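Methionine-binding protein (PDB 3TQW) binds methionine and probably serves as the periplasmic substrate-binding protein of an ABC transporter. Local coordinates at residues A[115-120]-A[168-173]; A[140-145]-A[149-154]. One frame throughout, in Å; residues are numbered along the deposited sequence.

Contact 1 of 2, residues A[115-120]-A[168-173]; sequences ARALLL and LAAINT. With MET (methionine), chain C.
The guanidinium of Arg116 turns an edge to the bound methionine, whose carboxylate atoms C and OXT lie close to its plane, while Asn172 lies obliquely off it. This is the ligand cleft of a periplasmic binding protein fold, where helix 111-123 covers strand 168-171, the middle strand of a five-stranded mixed sheet. Arginine suits the place because its chain can reach from the helix to the ligand: CG leaves anti to the backbone N (chi1 174°) and the chain runs extended to NE. There NH1 donates to OXT of the methionine at 2.8 Å, in a bond bent to 134°. NE forms a salt bridge with Glu191, so the positive group has two negative partners, which would probably stabilise its charge and fix its rotation. Asn172, at the N-cap position just before helix 173-176, borders the same carboxylate with its side chain, CB lying 3.7 Å from OXT. Deeper in, small side chains let the helix sit close to the sheet. The methyl of Ala170 points almost straight at the flank of the Ala117 methyl, with Val107 and Leu88 packing beside the pair; the two alanine CA atoms are 5.8 Å apart, and Ala117 CB lies 3.6 Å from Ala170 CB.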
loop_
_atom_site.group_PDB
_atom_site.type_symbol
_atom_site.label_atom_id
_atom_site.label_comp_id
_atom_site.label_asym_id
_atom_site.label_seq_id
_atom_site.Cartn_x
_atom_site.Cartn_y
_atom_site.Cartn_z
ATOM N N ALA A 115 4.481 1.870 11.140
ATOM C CA ALA A 115 3.528 2.458 12.071
ATOM C C ALA A 115 2.133 1.889 11.803
ATOM O O ALA A 115 1.383 1.576 12.726
ATOM C CB ALA A 115 3.524 3.979 11.948
ATOM N N ARG A 116 1.803 1.750 10.529
ATOM C CA ARG A 116 0.514 1.219 10.115
ATOM C C ARG A 116 0.300 -0.194 10.639
ATOM O O ARG A 116 -0.772 -0.516 11.143
ATOM C CB ARG A 116 0.417 1.222 8.585
ATOM C CG ARG A 116 -0.837 0.540 8.024
ATOM C CD ARG A 116 -0.788 0.541 6.504
ATOM N NE ARG A 116 -2.070 0.198 5.891
ATOM C CZ ARG A 116 -2.269 0.150 4.579
ATOM N NH1 ARG A 116 -1.267 0.422 3.758
ATOM N NH2 ARG A 116 -3.464 -0.169 4.085
ATOM N N ALA A 117 1.325 -1.031 10.504
ATOM C CA ALA A 117 1.244 -2.420 10.933
ATOM C C ALA A 117 1.130 -2.521 12.451
ATOM O O ALA A 117 0.440 -3.400 12.970
ATOM C CB ALA A 117 2.453 -3.191 10.448
ATOM N N LEU A 118 1.820 -1.634 13.163
ATOM C CA LEU A 118 1.740 -1.626 14.620
ATOM C C LEU A 118 0.336 -1.238 15.082
ATOM O O LEU A 118 -0.191 -1.793 16.053
ATOM C CB LEU A 118 2.794 -0.694 15.224
ATOM C CG LEU A 118 4.226 -1.216 15.103
ATOM C CD1 LEU A 118 5.228 -0.177 15.592
ATOM C CD2 LEU A 118 4.376 -2.532 15.867
ATOM N N LEU A 119 -0.278 -0.300 14.369
ATOM C CA LEU A 119 -1.650 0.094 14.651
ATOM C C LEU A 119 -2.607 -1.069 14.435
ATOM O O LEU A 119 -3.574 -1.232 15.181
ATOM C CB LEU A 119 -2.057 1.289 13.790
ATOM C CG LEU A 119 -1.542 2.650 14.266
ATOM C CD1 LEU A 119 -1.716 3.710 13.185
ATOM C CD2 LEU A 119 -2.239 3.067 15.558
ATOM N N LEU A 120 -2.331 -1.880 13.416
ATOM C CA LEU A 120 -3.149 -3.053 13.123
ATOM C C LEU A 120 -2.976 -4.137 14.193
ATOM O O LEU A 120 -3.936 -4.819 14.553
ATOM C CB LEU A 120 -2.820 -3.603 11.730
ATOM C CG LEU A 120 -3.583 -4.827 11.216
ATOM C CD1 LEU A 120 -5.082 -4.601 11.238
ATOM C CD2 LEU A 120 -3.130 -5.195 9.804
ATOM N N LEU A 168 3.272 -14.644 12.290
ATOM C CA LEU A 168 2.260 -13.704 11.814
ATOM C C LEU A 168 2.960 -12.567 11.083
ATOM O O LEU A 168 4.037 -12.135 11.492
ATOM C CB LEU A 168 1.480 -13.128 13.000
ATOM C CG LEU A 168 0.191 -12.365 12.691
ATOM C CD1 LEU A 168 -0.876 -13.346 12.215
ATOM C CD2 LEU A 168 -0.295 -11.590 13.911
ATOM N N ALA A 169 2.360 -12.077 10.003
ATOM C CA ALA A 169 2.953 -10.959 9.276
ATOM C C ALA A 169 1.887 -9.990 8.795
ATOM O O ALA A 169 0.829 -10.404 8.318
ATOM C CB ALA A 169 3.791 -11.465 8.098
ATOM N N ALA A 170 2.169 -8.700 8.945
ATOM C CA ALA A 170 1.349 -7.657 8.346
ATOM C C ALA A 170 1.903 -7.402 6.952
ATOM O O ALA A 170 3.066 -7.028 6.806
ATOM C CB ALA A 170 1.420 -6.387 9.183
ATOM N N ILE A 171 1.085 -7.617 5.925
ATOM C CA ILE A 171 1.560 -7.539 4.544
ATOM C C ILE A 171 0.701 -6.602 3.695
ATOM O O ILE A 171 -0.526 -6.681 3.719
ATOM C CB ILE A 171 1.569 -8.943 3.894
ATOM C CG1 ILE A 171 2.331 -9.942 4.778
ATOM C CG2 ILE A 171 2.138 -8.887 2.467
ATOM C CD1 ILE A 171 2.388 -11.362 4.214
ATOM N N ASN A 172 1.339 -5.709 2.945
ATOM C CA ASN A 172 0.592 -4.842 2.033
ATOM C C ASN A 172 -0.087 -5.697 0.977
ATOM O O ASN A 172 0.501 -6.642 0.460
ATOM C CB ASN A 172 1.504 -3.831 1.338
ATOM C CG ASN A 172 2.188 -2.884 2.309
ATOM O OD1 ASN A 172 1.712 -1.775 2.551
ATOM N ND2 ASN A 172 3.318 -3.310 2.850
ATOM N N THR A 173 -1.322 -5.356 0.654
ATOM C CA THR A 173 -2.100 -6.132 -0.301
ATOM C C THR A 173 -1.410 -6.332 -1.660
ATOM O O THR A 173 -1.492 -7.415 -2.235
ATOM C CB THR A 173 -3.500 -5.519 -0.475
ATOM O OG1 THR A 173 -4.213 -5.646 0.767
ATOM C CG2 THR A 173 -4.274 -6.223 -1.594
HETATM N N MET C . -0.363 -0.172 -2.186
HETATM C CA MET C . 0.267 -0.105 -0.862
HETATM C C MET C . -0.812 -0.157 0.215
HETATM O O MET C . -1.881 0.424 0.039
HETATM C CB MET C . 1.087 1.188 -0.739
HETATM C CG MET C . 1.848 1.370 0.578
HETATM S SD MET C . 2.779 2.924 0.617
HETATM C CE MET C . 3.983 2.586 -0.666
HETATM O OXT MET C . -0.655 -0.774 1.272
#

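Contact 2 of 2, residues A[140-145]-A[149-154]; sequences MDIASN and LKIVEL
Asn145 turns the edge of its amide to the backbone of Leu149 and grips it twice, closing a short turn between two strands. One is strand 142-144, which carries a classic beta bulge, the pair Ala143-Ser144 sitting opposite the single Gln128 of strand 128-129; the other is strand 150-154, at the margin of the five-stranded sheet. Asparagine fits here because one flat group offers both an acceptor and a donor to a single residue's peptide N-H and C=O. A chi1 of -177°, which sets CG beside the carbonyl carbon, carries the amide out toward Leu149. ND2 donates to Leu149 O at 2.9 Å, in the carbonyl plane and on a lone pair, with that oxygen also in the plane of the amide. In return Leu149 N donates to Asn145 OD1, also at 2.9 Å, but approaches nearly side-on to the C=O (101°) and tilted 25° from its plane. Leucine suits its position by turning an apolar chain onto Ala103 and Ile105. Further along, the two isoleucines run obliquely to one another. Ile142, which packs on Leu129, sends out its long branch toward Ile151, itself resting on Ile105 and Val107. The branches just meet, Ile142 CD1 4.2 Å from Ile151 CG1.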
loop_
_atom_site.group_PDB
_atom_site.type_symbol
_atom_site.label_atom_id
_atom_site.label_comp_id
_atom_site.label_asym_id
_atom_site.label_seq_id
_atom_site.Cartn_x
_atom_site.Cartn_y
_atom_site.Cartn_z
HETATM N N MSE A 140 9.249 1.112 19.871
HETATM C CA MSE A 140 9.574 1.810 21.108
HETATM C C MSE A 140 8.318 2.418 21.709
HETATM O O MSE A 140 8.304 2.819 22.874
HETATM C CB MSE A 140 10.602 2.916 20.847
HETATM C CG MSE A 140 12.048 2.455 20.859
HETATM SE SE MSE A 140 12.614 1.798 22.598
HETATM C CE MSE A 140 12.642 -0.113 22.188
ATOM N N ASP A 141 7.265 2.497 20.904
ATOM C CA ASP A 141 6.014 3.079 21.361
ATOM C C ASP A 141 5.046 2.020 21.860
ATOM O O ASP A 141 3.899 2.322 22.181
ATOM C CB ASP A 141 5.362 3.905 20.254
ATOM C CG ASP A 141 6.197 5.100 19.859
ATOM O OD1 ASP A 141 6.314 6.041 20.675
ATOM O OD2 ASP A 141 6.729 5.101 18.731
ATOM N N ILE A 142 5.508 0.777 21.919
ATOM C CA ILE A 142 4.687 -0.292 22.464
ATOM C C ILE A 142 4.712 -0.202 23.984
ATOM O O ILE A 142 5.758 -0.378 24.610
ATOM C CB ILE A 142 5.162 -1.681 22.004
ATOM C CG1 ILE A 142 4.943 -1.846 20.498
ATOM C CG2 ILE A 142 4.410 -2.772 22.750
ATOM C CD1 ILE A 142 5.397 -3.186 19.961
ATOM N N ALA A 143 3.556 0.090 24.571
ATOM C CA ALA A 143 3.460 0.267 26.015
ATOM C C ALA A 143 3.066 -1.030 26.707
ATOM O O ALA A 143 3.419 -1.254 27.862
ATOM C CB ALA A 143 2.475 1.376 26.354
ATOM N N SER A 144 2.340 -1.884 25.994
ATOM C CA SER A 144 1.906 -3.162 26.543
ATOM C C SER A 144 2.085 -4.289 25.527
ATOM O O SER A 144 1.598 -4.204 24.397
ATOM C CB SER A 144 0.446 -3.077 26.990
ATOM O OG SER A 144 -0.023 -4.326 27.469
ATOM N N ASN A 145 2.791 -5.339 25.938
ATOM C CA ASN A 145 3.041 -6.496 25.085
ATOM C C ASN A 145 2.964 -7.793 25.902
ATOM O O ASN A 145 3.980 -8.439 26.153
ATOM C CB ASN A 145 4.400 -6.348 24.383
ATOM C CG ASN A 145 4.695 -7.483 23.409
ATOM O OD1 ASN A 145 3.861 -8.358 23.173
ATOM N ND2 ASN A 145 5.893 -7.468 22.839
ATOM N N LEU A 149 5.577 -10.520 22.392
ATOM C CA LEU A 149 5.751 -10.815 20.979
ATOM C C LEU A 149 7.002 -10.122 20.453
ATOM O O LEU A 149 7.327 -9.014 20.866
ATOM C CB LEU A 149 4.509 -10.378 20.201
ATOM C CG LEU A 149 3.215 -11.091 20.610
ATOM C CD1 LEU A 149 1.996 -10.437 19.979
ATOM C CD2 LEU A 149 3.276 -12.563 20.240
ATOM N N LYS A 150 7.714 -10.790 19.553
ATOM C CA LYS A 150 8.922 -10.225 18.976
ATOM C C LYS A 150 8.634 -9.622 17.601
ATOM O O LYS A 150 8.178 -10.316 16.692
ATOM C CB LYS A 150 10.004 -11.299 18.876
ATOM C CG LYS A 150 10.279 -11.991 20.205
ATOM C CD LYS A 150 11.351 -13.057 20.075
ATOM C CE LYS A 150 11.597 -13.748 21.407
ATOM N NZ LYS A 150 12.700 -14.744 21.314
ATOM N N ILE A 151 8.899 -8.328 17.460
ATOM C CA ILE A 151 8.641 -7.626 16.205
ATOM C C ILE A 151 9.834 -7.731 15.261
ATOM O O ILE A 151 10.946 -7.336 15.604
ATOM C CB ILE A 151 8.311 -6.146 16.449
ATOM C CG1 ILE A 151 7.142 -6.017 17.425
ATOM C CG2 ILE A 151 7.975 -5.450 15.137
ATOM C CD1 ILE A 151 5.868 -6.704 16.941
ATOM N N VAL A 152 9.589 -8.269 14.074
ATOM C CA VAL A 152 10.617 -8.428 13.054
ATOM C C VAL A 152 10.368 -7.437 11.918
ATOM O O VAL A 152 9.328 -7.482 11.270
ATOM C CB VAL A 152 10.597 -9.859 12.486
ATOM C CG1 VAL A 152 11.638 -10.020 11.390
ATOM C CG2 VAL A 152 10.832 -10.867 13.598
ATOM N N GLU A 153 11.323 -6.544 11.682
ATOM C CA GLU A 153 11.159 -5.505 10.674
ATOM C C GLU A 153 11.798 -5.888 9.332
ATOM O O GLU A 153 13.019 -5.970 9.214
ATOM C CB GLU A 153 11.688 -4.175 11.219
ATOM C CG GLU A 153 10.977 -3.761 12.528
ATOM C CD GLU A 153 11.835 -2.904 13.444
ATOM O OE1 GLU A 153 11.566 -1.688 13.548
ATOM O OE2 GLU A 153 12.773 -3.450 14.073
ATOM N N LEU A 154 10.953 -6.136 8.330
ATOM C CA LEU A 154 11.403 -6.531 6.996
ATOM C C LEU A 154 10.946 -5.551 5.926
ATOM O O LEU A 154 9.899 -4.915 6.058
ATOM C CB LEU A 154 10.861 -7.919 6.639
ATOM C CG LEU A 154 11.137 -9.027 7.663
ATOM C CD1 LEU A 154 10.417 -10.310 7.270
ATOM C CD2 LEU A 154 12.627 -9.269 7.797
#

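The centres of the two contacts lie about 12 Å apart, on the same side of the chain's centre, and both reach the five-stranded sheet. Along the chain, helix segment 115-120 comes first, then both halves of contact 2, then segment 168-173, so contact 2 falls between the two halves of contact 1. In the sheet, strand 104-108 separates strand 150-154, at the margin, from strand 168-171, the central one. Helix 111-123 joins the contacts directly: it turns Ala117 to the sheet, whereas Leu118 CD2 packs 4.3 Å from Ile142 CD1. Arg116 and Asn172 place contact 1 in the methionine pocket, whereas contact 2 joins strand 142-144 to the sheet's outermost strand.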